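Local coordinates for variant surface glycoprotein MITat 1.13 (Trypanosoma brucei, PDB 6Z8H) that probably forms the dense coat on the parasite's surface, whose replacement by antigenically distinct relatives lets the trypanosome evade the immune response of its host, at residues E61-Y66 with D93-C98; K68-A73 with P86-A91; K137-G142 with K151-S156; A199-G204 with A218-T223. One frame throughout, in Å; residues are numbered along the deposited sequence.

Interaction 1: E61-Y66 with D93-C98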
# COMPACT_ATOMS: atom_id res chain seq x y z
N GLU A 61 19.16 -2.23 -7.65
CA GLU A 61 20.30 -2.09 -8.53
C GLU A 61 21.52 -1.59 -7.78
O GLU A 61 22.63 -2.05 -8.04
CB GLU A 61 20.00 -1.14 -9.69
CG GLU A 61 19.01 -1.67 -10.70
CD GLU A 61 18.82 -0.74 -11.88
OE1 GLU A 61 19.56 0.25 -12.01
OE2 GLU A 61 17.91 -1.01 -12.67
N ASN A 62 21.34 -0.66 -6.84
CA ASN A 62 22.47 -0.15 -6.07
C ASN A 62 23.04 -1.23 -5.14
O ASN A 62 24.26 -1.34 -4.98
CB ASN A 62 22.07 1.09 -5.27
CG ASN A 62 21.98 2.35 -6.13
OD1 ASN A 62 22.63 2.46 -7.16
ND2 ASN A 62 21.13 3.31 -5.70
N SER A 63 22.18 -2.03 -4.50
CA SER A 63 22.70 -3.11 -3.68
C SER A 63 23.51 -4.09 -4.51
O SER A 63 24.61 -4.49 -4.09
CB SER A 63 21.54 -3.88 -3.04
OG SER A 63 20.90 -3.10 -2.06
N GLU A 64 23.02 -4.44 -5.71
CA GLU A 64 23.77 -5.34 -6.59
C GLU A 64 25.08 -4.70 -7.03
O GLU A 64 26.13 -5.36 -7.05
CB GLU A 64 22.94 -5.68 -7.83
CG GLU A 64 23.62 -6.61 -8.80
CD GLU A 64 22.72 -7.04 -9.94
OE1 GLU A 64 21.76 -7.81 -9.69
OE2 GLU A 64 22.95 -6.60 -11.09
N ALA A 65 25.06 -3.41 -7.37
CA ALA A 65 26.27 -2.76 -7.83
C ALA A 65 27.32 -2.75 -6.74
O ALA A 65 28.51 -2.98 -7.01
CB ALA A 65 25.97 -1.34 -8.28
N TYR A 66 26.92 -2.45 -5.51
CA TYR A 66 27.90 -2.39 -4.42
C TYR A 66 28.49 -3.75 -4.16
O TYR A 66 29.69 -3.87 -3.92
CB TYR A 66 27.24 -1.84 -3.15
CG TYR A 66 28.19 -1.69 -2.01
CD1 TYR A 66 29.19 -0.74 -2.03
CD2 TYR A 66 28.11 -2.52 -0.92
CE1 TYR A 66 30.09 -0.62 -0.99
CE2 TYR A 66 28.98 -2.40 0.14
CZ TYR A 66 29.98 -1.45 0.10
OH TYR A 66 30.84 -1.36 1.16
N ASP A 93 28.14 5.38 0.20
CA ASP A 93 27.40 6.61 0.49
C ASP A 93 26.09 6.62 -0.30
O ASP A 93 25.02 6.88 0.27
CB ASP A 93 28.25 7.82 0.12
CG ASP A 93 29.23 8.18 1.18
OD1 ASP A 93 29.06 7.74 2.33
OD2 ASP A 93 30.18 8.92 0.85
N ILE A 94 26.16 6.35 -1.60
CA ILE A 94 24.96 6.36 -2.44
C ILE A 94 23.94 5.35 -1.93
O ILE A 94 22.75 5.65 -1.79
CB ILE A 94 25.34 6.10 -3.90
CG1 ILE A 94 26.11 7.31 -4.47
CG2 ILE A 94 24.04 5.87 -4.72
CD1 ILE A 94 26.86 7.00 -5.75
N LEU A 95 24.39 4.14 -1.61
CA LEU A 95 23.46 3.09 -1.21
C LEU A 95 22.84 3.41 0.14
O LEU A 95 21.65 3.19 0.35
CB LEU A 95 24.22 1.76 -1.16
CG LEU A 95 23.47 0.51 -0.73
CD1 LEU A 95 22.19 0.38 -1.53
CD2 LEU A 95 24.37 -0.72 -0.85
N ASP A 96 23.64 3.89 1.09
CA ASP A 96 23.10 4.20 2.41
C ASP A 96 22.06 5.31 2.32
O ASP A 96 20.99 5.23 2.95
CB ASP A 96 24.24 4.56 3.37
CG ASP A 96 23.80 4.49 4.82
OD1 ASP A 96 23.49 3.38 5.30
OD2 ASP A 96 23.79 5.54 5.49
N ILE A 97 22.35 6.37 1.56
CA ILE A 97 21.40 7.47 1.43
C ILE A 97 20.13 6.99 0.74
O ILE A 97 19.00 7.32 1.14
CB ILE A 97 22.05 8.66 0.69
CG1 ILE A 97 23.05 9.38 1.60
CG2 ILE A 97 20.93 9.62 0.19
CD1 ILE A 97 24.10 10.13 0.84
N CYS A 98 20.31 6.18 -0.31
CA CYS A 98 19.18 5.60 -1.04
C CYS A 98 18.26 4.85 -0.10
O CYS A 98 17.04 5.06 -0.10
CB CYS A 98 19.77 4.68 -2.12
SG CYS A 98 18.62 3.45 -2.74

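Interaction 2: K68-A73 with P86-A91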
# COMPACT_ATOMS: atom_id res chain seq x y z
N LYS A 68 28.87 -6.06 -6.32
CA LYS A 68 29.70 -6.29 -7.53
C LYS A 68 31.05 -5.59 -7.34
O LYS A 68 32.08 -6.18 -7.74
CB LYS A 68 28.98 -5.77 -8.77
CG LYS A 68 28.10 -6.79 -9.48
CD LYS A 68 27.97 -6.56 -10.97
CE LYS A 68 26.53 -6.47 -11.43
NZ LYS A 68 26.44 -6.15 -12.88
N LEU A 69 31.06 -4.39 -6.74
CA LEU A 69 32.27 -3.61 -6.53
C LEU A 69 33.14 -4.27 -5.46
O LEU A 69 34.36 -4.36 -5.62
CB LEU A 69 31.94 -2.18 -6.10
CG LEU A 69 31.40 -1.23 -7.17
CD1 LEU A 69 30.98 0.08 -6.54
CD2 LEU A 69 32.50 -1.00 -8.20
N VAL A 70 32.55 -4.69 -4.34
CA VAL A 70 33.35 -5.29 -3.28
C VAL A 70 34.00 -6.57 -3.78
O VAL A 70 35.20 -6.82 -3.56
CB VAL A 70 32.50 -5.53 -2.02
CG1 VAL A 70 33.29 -6.32 -0.99
CG2 VAL A 70 32.04 -4.22 -1.44
N THR A 71 33.21 -7.42 -4.44
CA THR A 71 33.72 -8.69 -4.92
C THR A 71 34.82 -8.48 -5.94
O THR A 71 35.89 -9.10 -5.85
CB THR A 71 32.57 -9.50 -5.53
OG1 THR A 71 31.49 -9.64 -4.59
CG2 THR A 71 33.04 -10.86 -5.98
N ALA A 72 34.61 -7.58 -6.89
CA ALA A 72 35.64 -7.31 -7.89
C ALA A 72 36.89 -6.69 -7.26
O ALA A 72 38.00 -6.99 -7.68
CB ALA A 72 35.05 -6.39 -8.96
N ALA A 73 36.71 -5.76 -6.32
CA ALA A 73 37.85 -5.15 -5.67
C ALA A 73 38.72 -6.18 -5.00
O ALA A 73 39.93 -6.03 -4.97
CB ALA A 73 37.38 -4.13 -4.65
N PRO A 86 38.38 3.74 -5.82
CA PRO A 86 37.72 5.05 -5.65
C PRO A 86 36.21 5.00 -5.73
O PRO A 86 35.57 6.00 -5.39
CB PRO A 86 38.30 5.90 -6.79
CG PRO A 86 39.64 5.24 -7.09
CD PRO A 86 39.37 3.76 -6.91
N LEU A 87 35.65 3.89 -6.20
CA LEU A 87 34.21 3.75 -6.28
C LEU A 87 33.60 3.25 -4.98
O LEU A 87 32.39 3.42 -4.78
CB LEU A 87 33.89 2.80 -7.42
CG LEU A 87 34.51 3.14 -8.79
CD1 LEU A 87 34.21 2.00 -9.81
CD2 LEU A 87 34.09 4.50 -9.34
N LEU A 88 34.38 2.64 -4.10
CA LEU A 88 33.75 1.88 -3.02
C LEU A 88 33.11 2.77 -1.96
O LEU A 88 31.96 2.54 -1.58
CB LEU A 88 34.78 0.96 -2.36
CG LEU A 88 35.10 -0.32 -3.12
CD1 LEU A 88 36.38 -0.98 -2.57
CD2 LEU A 88 34.02 -1.31 -3.00
N GLY A 89 33.82 3.75 -1.44
CA GLY A 89 33.28 4.61 -0.40
C GLY A 89 32.12 5.43 -0.93
O GLY A 89 31.07 5.56 -0.29
N ALA A 90 32.27 5.95 -2.14
CA ALA A 90 31.22 6.74 -2.77
C ALA A 90 29.98 5.88 -3.00
O ALA A 90 28.84 6.35 -2.84
CB ALA A 90 31.76 7.35 -4.08
N ALA A 91 30.18 4.65 -3.47
CA ALA A 91 29.05 3.74 -3.66
C ALA A 91 28.35 3.41 -2.34
O ALA A 91 27.12 3.32 -2.28
CB ALA A 91 29.50 2.48 -4.41

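Interaction 3: K137-G142 with K151-S156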
# COMPACT_ATOMS: atom_id res chain seq x y z
N LYS A 137 -44.39 6.73 -7.54
CA LYS A 137 -45.41 7.51 -8.25
C LYS A 137 -46.75 6.81 -8.11
O LYS A 137 -46.94 5.72 -8.65
CB LYS A 137 -45.02 7.69 -9.72
CG LYS A 137 -45.92 8.66 -10.48
CD LYS A 137 -45.33 8.98 -11.87
CE LYS A 137 -46.31 8.60 -12.95
NZ LYS A 137 -46.44 9.68 -13.96
N ILE A 138 -47.64 7.42 -7.35
CA ILE A 138 -49.02 6.96 -7.22
C ILE A 138 -49.87 7.62 -8.29
O ILE A 138 -49.85 8.85 -8.43
CB ILE A 138 -49.57 7.27 -5.82
CG1 ILE A 138 -48.79 6.50 -4.76
CG2 ILE A 138 -51.09 7.00 -5.77
CD1 ILE A 138 -49.01 7.02 -3.36
N GLU A 139 -50.62 6.81 -9.03
CA GLU A 139 -51.67 7.29 -9.92
C GLU A 139 -52.97 6.69 -9.41
O GLU A 139 -53.18 5.48 -9.49
CB GLU A 139 -51.40 6.84 -11.35
CG GLU A 139 -50.00 7.14 -11.85
CD GLU A 139 -49.76 6.52 -13.22
OE1 GLU A 139 -50.68 5.82 -13.70
OE2 GLU A 139 -48.68 6.75 -13.80
N PHE A 140 -53.84 7.54 -8.87
CA PHE A 140 -55.03 7.04 -8.20
C PHE A 140 -56.03 6.34 -9.13
O PHE A 140 -56.90 5.62 -8.62
CB PHE A 140 -55.66 8.16 -7.40
CG PHE A 140 -55.01 8.37 -6.06
CD1 PHE A 140 -55.22 7.48 -5.02
CD2 PHE A 140 -54.18 9.45 -5.86
CE1 PHE A 140 -54.64 7.68 -3.79
CE2 PHE A 140 -53.59 9.66 -4.63
CZ PHE A 140 -53.82 8.77 -3.59
N GLY A 141 -55.89 6.46 -10.45
CA GLY A 141 -56.59 5.61 -11.38
C GLY A 141 -57.82 6.22 -12.05
O GLY A 141 -58.19 5.77 -13.14
N GLY A 142 -58.48 7.21 -11.43
CA GLY A 142 -59.64 7.87 -12.01
C GLY A 142 -60.98 7.40 -11.49
O GLY A 142 -62.01 8.00 -11.86
N LYS A 151 -51.63 0.80 -7.77
CA LYS A 151 -51.65 2.22 -8.12
C LYS A 151 -50.28 2.87 -8.02
O LYS A 151 -50.13 4.05 -8.38
CB LYS A 151 -52.68 2.97 -7.28
CG LYS A 151 -54.12 2.49 -7.53
CD LYS A 151 -55.16 3.37 -6.87
CE LYS A 151 -56.60 2.92 -7.16
NZ LYS A 151 -57.57 3.89 -6.62
N PHE A 152 -49.27 2.13 -7.57
CA PHE A 152 -47.88 2.60 -7.59
C PHE A 152 -47.31 2.20 -8.94
O PHE A 152 -46.85 1.07 -9.12
CB PHE A 152 -47.07 1.98 -6.47
CG PHE A 152 -47.40 2.51 -5.12
CD1 PHE A 152 -48.56 2.13 -4.45
CD2 PHE A 152 -46.56 3.43 -4.52
CE1 PHE A 152 -48.81 2.61 -3.18
CE2 PHE A 152 -46.82 3.91 -3.27
CZ PHE A 152 -47.94 3.52 -2.60
N ARG A 153 -47.36 3.11 -9.90
CA ARG A 153 -46.87 2.72 -11.22
C ARG A 153 -45.36 2.91 -11.33
O ARG A 153 -44.67 2.09 -11.94
CB ARG A 153 -47.58 3.47 -12.33
CG ARG A 153 -47.41 2.74 -13.66
CD ARG A 153 -48.02 3.50 -14.80
NE ARG A 153 -47.11 4.48 -15.38
CZ ARG A 153 -46.14 4.19 -16.24
NH1 ARG A 153 -45.92 2.93 -16.61
NH2 ARG A 153 -45.38 5.15 -16.73
N ALA A 154 -44.83 3.96 -10.73
CA ALA A 154 -43.39 4.09 -10.57
C ALA A 154 -43.07 3.64 -9.16
O ALA A 154 -43.78 4.01 -8.20
CB ALA A 154 -42.90 5.52 -10.82
N THR A 155 -42.07 2.75 -9.07
CA THR A 155 -41.53 2.28 -7.82
C THR A 155 -40.04 2.08 -7.96
O THR A 155 -39.48 1.11 -7.43
CB THR A 155 -42.14 0.96 -7.39
OG1 THR A 155 -42.03 0.03 -8.47
CG2 THR A 155 -43.55 1.15 -7.02
N SER A 156 -39.37 2.96 -8.71
CA SER A 156 -37.92 2.94 -8.87
C SER A 156 -37.17 3.30 -7.59
O SER A 156 -35.95 3.13 -7.55
CB SER A 156 -37.52 3.91 -9.97
OG SER A 156 -37.97 5.21 -9.67

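Interaction 4: A199-G204 with A218-T223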
# COMPACT_ATOMS: atom_id res chain seq x y z
N ALA A 199 -40.89 16.40 -5.17
CA ALA A 199 -42.32 16.14 -5.12
C ALA A 199 -43.00 16.70 -6.36
O ALA A 199 -42.61 17.76 -6.87
CB ALA A 199 -42.94 16.73 -3.86
N THR A 200 -43.97 15.95 -6.86
CA THR A 200 -44.86 16.38 -7.94
C THR A 200 -46.27 15.90 -7.63
O THR A 200 -46.47 14.72 -7.33
CB THR A 200 -44.44 15.75 -9.29
OG1 THR A 200 -43.02 15.91 -9.48
CG2 THR A 200 -45.21 16.34 -10.45
N CYS A 201 -47.25 16.82 -7.70
CA CYS A 201 -48.65 16.49 -7.50
C CYS A 201 -49.50 17.03 -8.64
O CYS A 201 -49.19 18.03 -9.30
CB CYS A 201 -49.14 16.95 -6.12
SG CYS A 201 -50.83 16.41 -5.64
N ALA A 202 -50.55 16.33 -8.89
CA ALA A 202 -51.38 16.79 -9.99
C ALA A 202 -52.75 16.23 -9.72
O ALA A 202 -52.90 15.01 -9.72
CB ALA A 202 -50.84 16.27 -11.31
N SER A 203 -53.71 17.11 -9.50
CA SER A 203 -55.09 16.74 -9.23
C SER A 203 -55.94 17.21 -10.40
O SER A 203 -55.52 18.07 -11.18
CB SER A 203 -55.54 17.39 -7.92
OG SER A 203 -55.21 18.77 -7.93
N GLY A 204 -57.10 16.58 -10.54
CA GLY A 204 -58.00 16.88 -11.63
C GLY A 204 -57.81 15.95 -12.82
O GLY A 204 -56.80 15.25 -12.95
N ALA A 218 -59.39 11.55 -7.63
CA ALA A 218 -59.24 10.21 -8.19
C ALA A 218 -58.32 10.17 -9.40
O ALA A 218 -57.75 9.11 -9.67
CB ALA A 218 -60.62 9.65 -8.56
N ASN A 219 -58.15 11.28 -10.11
CA ASN A 219 -57.23 11.34 -11.24
C ASN A 219 -55.84 11.80 -10.83
O ASN A 219 -55.00 12.02 -11.70
CB ASN A 219 -57.77 12.25 -12.34
CG ASN A 219 -59.10 11.79 -12.85
OD1 ASN A 219 -59.18 10.91 -13.71
ND2 ASN A 219 -60.17 12.37 -12.32
N THR A 220 -55.61 12.02 -9.54
CA THR A 220 -54.38 12.68 -9.07
C THR A 220 -53.13 11.79 -9.20
O THR A 220 -53.19 10.58 -8.97
CB THR A 220 -54.57 13.14 -7.62
OG1 THR A 220 -55.56 14.18 -7.55
CG2 THR A 220 -53.27 13.68 -7.01
N HIS A 221 -52.05 12.38 -9.69
CA HIS A 221 -50.73 11.76 -9.68
C HIS A 221 -49.88 12.41 -8.60
O HIS A 221 -49.70 13.63 -8.59
CB HIS A 221 -50.02 11.86 -11.03
CG HIS A 221 -50.65 11.03 -12.12
ND1 HIS A 221 -50.01 10.75 -13.30
CD2 HIS A 221 -51.86 10.45 -12.19
CE1 HIS A 221 -50.80 10.01 -14.06
NE2 HIS A 221 -51.93 9.81 -13.41
N LEU A 222 -49.33 11.59 -7.70
CA LEU A 222 -48.47 12.06 -6.62
C LEU A 222 -47.15 11.32 -6.74
O LEU A 222 -47.15 10.09 -6.69
CB LEU A 222 -49.08 11.73 -5.26
CG LEU A 222 -48.35 12.08 -3.96
CD1 LEU A 222 -48.05 13.55 -3.84
CD2 LEU A 222 -49.22 11.62 -2.78
N THR A 223 -46.07 12.06 -6.93
CA THR A 223 -44.75 11.48 -7.19
C THR A 223 -43.78 12.02 -6.14
O THR A 223 -43.70 13.22 -5.97
CB THR A 223 -44.15 11.77 -8.55
OG1 THR A 223 -45.14 11.58 -9.56
CG2 THR A 223 -42.94 10.93 -8.85
O HOH W 1 -41.48 14.28 -7.68
O HOH W 2 -46.99 13.43 -10.12

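Interaction 1: E61-Y66 with D93-C98
Asn-62 and Leu-95 meet where two long helices run antiparallel, their local axes 9.7 Å apart and inclined at 152°. Their CA atoms lie only 5.9 Å from each other, the nearest such pair here.

Asn-62 is the side chain to follow outward. Its CB rests against Leu-95 CD1 at 3.8 Å, so the first carbon belongs to the apolar seam. CG then lies beside the backbone N and anti to the carbonyl carbon (chi1 -77°), a turn that carries the amide past the leucine. At the tip, ND2 comes near two groups of the other helix: Cys-98 SG at 3.9 Å and Ile-94 CG2 at 4.0 Å. Neither is its polar partner. ND2 donates to Ser-282 O, and OD1 accepts from Ile-284 N. An amide, carrying both a donor and an acceptor, suits a buried place facing the backbone of a passing loop.

Leu-95 fills the space beside it with its fork. CD1 also meets Ser-63 OG (3.7 Å), while CD2 packs against Tyr-66 CB at 3.8 Å and comes obliquely to the near end of the ring, the two side chains crossing at about a right angle. Ser-63 is small enough to let the leucine close in, and its hydroxyl is hydrogen-bonded to Arg-99 and Glu-59 O.

The contact joins helix 34-75 to helix 78-129. The loop bearing Cys-280, disulfide-bonded to Cys-98, covers one flank together with helix 287-291, against which Ile-94 packs, while Tyr-66 reaches Gly-372 of the second subunit.

Interaction 2: K68-A73 with P86-A91
Leu-69 and Leu-88 interlock like offset teeth, each sitting in a hollow between side chains of the opposite helix. The forked end of Leu-88 is one bump. Its CD2 drops between Leu-69 CB, 3.8 Å away, and Val-70 CG2, while CD1 reaches along the helix to Ala-73 CB at 3.9 Å. Ala-73, with no side chain beyond its methyl, forms the shallow end of that hollow.

Leu-69 answers with its own fork, which straddles one turn of the facing helix. CD1 presses on Ala-91 CB at 3.5 Å, and CD2 meets Leu-87 CD1 at 3.8 Å, those two leucines crossing at about a right angle. CG stands anti to the carbonyl carbon (chi1 -73°), which sends both methyls across the gap. Alanine at 91 thus forms the floor of the hollow and Leu-87 its wall. Leucines, valine and alanines suit an interface whose touching residues are all buried.

The two segments run roughly antiparallel, their local axes 9.8 Å apart. Trp-341 and Ile-344 of helix 336-345 lie against Leu-69, Phe-296 of helix 294-304 backs Leu-87, and Val-70 packs on Ile-375 of helix 368-383 in its own chain and on Val-70 of the second subunit.

Interaction 3: K137-G142 with K151-S156
A classic beta bulge joins strands 135-139 and 152-155: Arg-153 and Ala-154 together face Lys-137. Lys-137 N donates an almost straight bond (173°) to Ala-154 O, while Lys-137 O takes Arg-153 N at 2.9 Å and, weakly, Ala-154 N at 3.4 Å. Beyond the bulge, Glu-139 N binds Lys-151 O.

On one face Ile-138 and Phe-152 lie side by side. Ile-138 CG1 stands over the phenyl face, 3.8 Å from its centroid, a CH-pi contact displaced toward the rim; two bulky apolar groups suit this buried side. On the other side, Arg-153 NE donates to Glu-139 OE2 at 3.2 Å as part of a salt bridge. The oxygen lies in the guanidinium plane but is met on its syn side, out of the carboxylate plane, since the two planes are turned 48° apart.

Lys-151, extended beyond CG, runs beside the turn to put NZ 2.7 Å from Phe-140 O. The ammonium group is also held by Asp-144 and Arg-146 O, so a long, flexible cation can pin the connecting loop.

Thr-155 O bonds Asn-252 of the second subunit. The arrangement is that of a bulged beta hairpin whose second strand is an outermost strand, within this chain, of the five-stranded antiparallel sheet.

Interaction 4: A199-G204 with A218-T223
Thr-200 and Thr-223 form the firm end of this strand pairing. They are an antiparallel hydrogen-bonded pair: Thr-223 N reaches Thr-200 O at 2.7 Å, and Thr-200 N returns a bond to Thr-223 O at 2.9 Å. The next such pair is less regular. Ala-202 N gives only a weak bond to His-221 O, bent to 122°.

Between them, Cys-201 and Leu-222 project to the buried face. Cys-201 CB lies 4.2 Å from Leu-222 CD1, and SG, anti to the backbone N, comes to 3.9 Å from Thr-220 CG2 while bonded to Cys-211. Leucine and a half-cystine suit this side, where Ile-138 and Leu-147 of the second subunit pack on Leu-222 and Cys-201 respectively.

The face carrying Thr-200 and Thr-223 is wetter. One water donates to Thr-223 O and pairs with Thr-200 OG1 at 2.9 Å; another pairs with Thr-223 OG1 at 2.7 Å and donates weakly to Thr-200 O. Both hydroxyls lie beside their own backbone N (chi1 near -47°), which leaves the two CB atoms facing across the pair while each hydroxyl meets a water.

Past Ala-202 the chains leave strand geometry. Gly-204 has backbone angles at which a CB would press on the carbonyl O of Ser-203, and its O approaches Asn-219 CB at 3.2 Å. Ser-203, Asn-219 and Thr-220 direct their polar ends to the connecting loop: Ser-203 OG to Thr-214 O, the others to Glu-217.

This is an antiparallel beta hairpin with a long, disulfide-bearing connection, set within a five-stranded sheet.

Overall arrangement
The four contacts fall into two groups near opposite ends of an elongated molecule. Interactions 1 and 2 lie on the same pair of helices, their centres about 10 Å apart, with interaction 2 nested in the loop that interaction 1 closes; Tyr-66 CD1 bridges them by packing on Ala-91 CB at 4.0 Å. Interactions 3 and 4 are about 9 Å apart, centre to centre, in one sheet, where Ile-138 N probably bonds Leu-222 O at 2.8 Å. About 86 Å separates the centres of interactions 2 and 4. Helix 78-129 leads along the chain into strand 135-139, linking the groups, and each of the four contacts touches the second subunit.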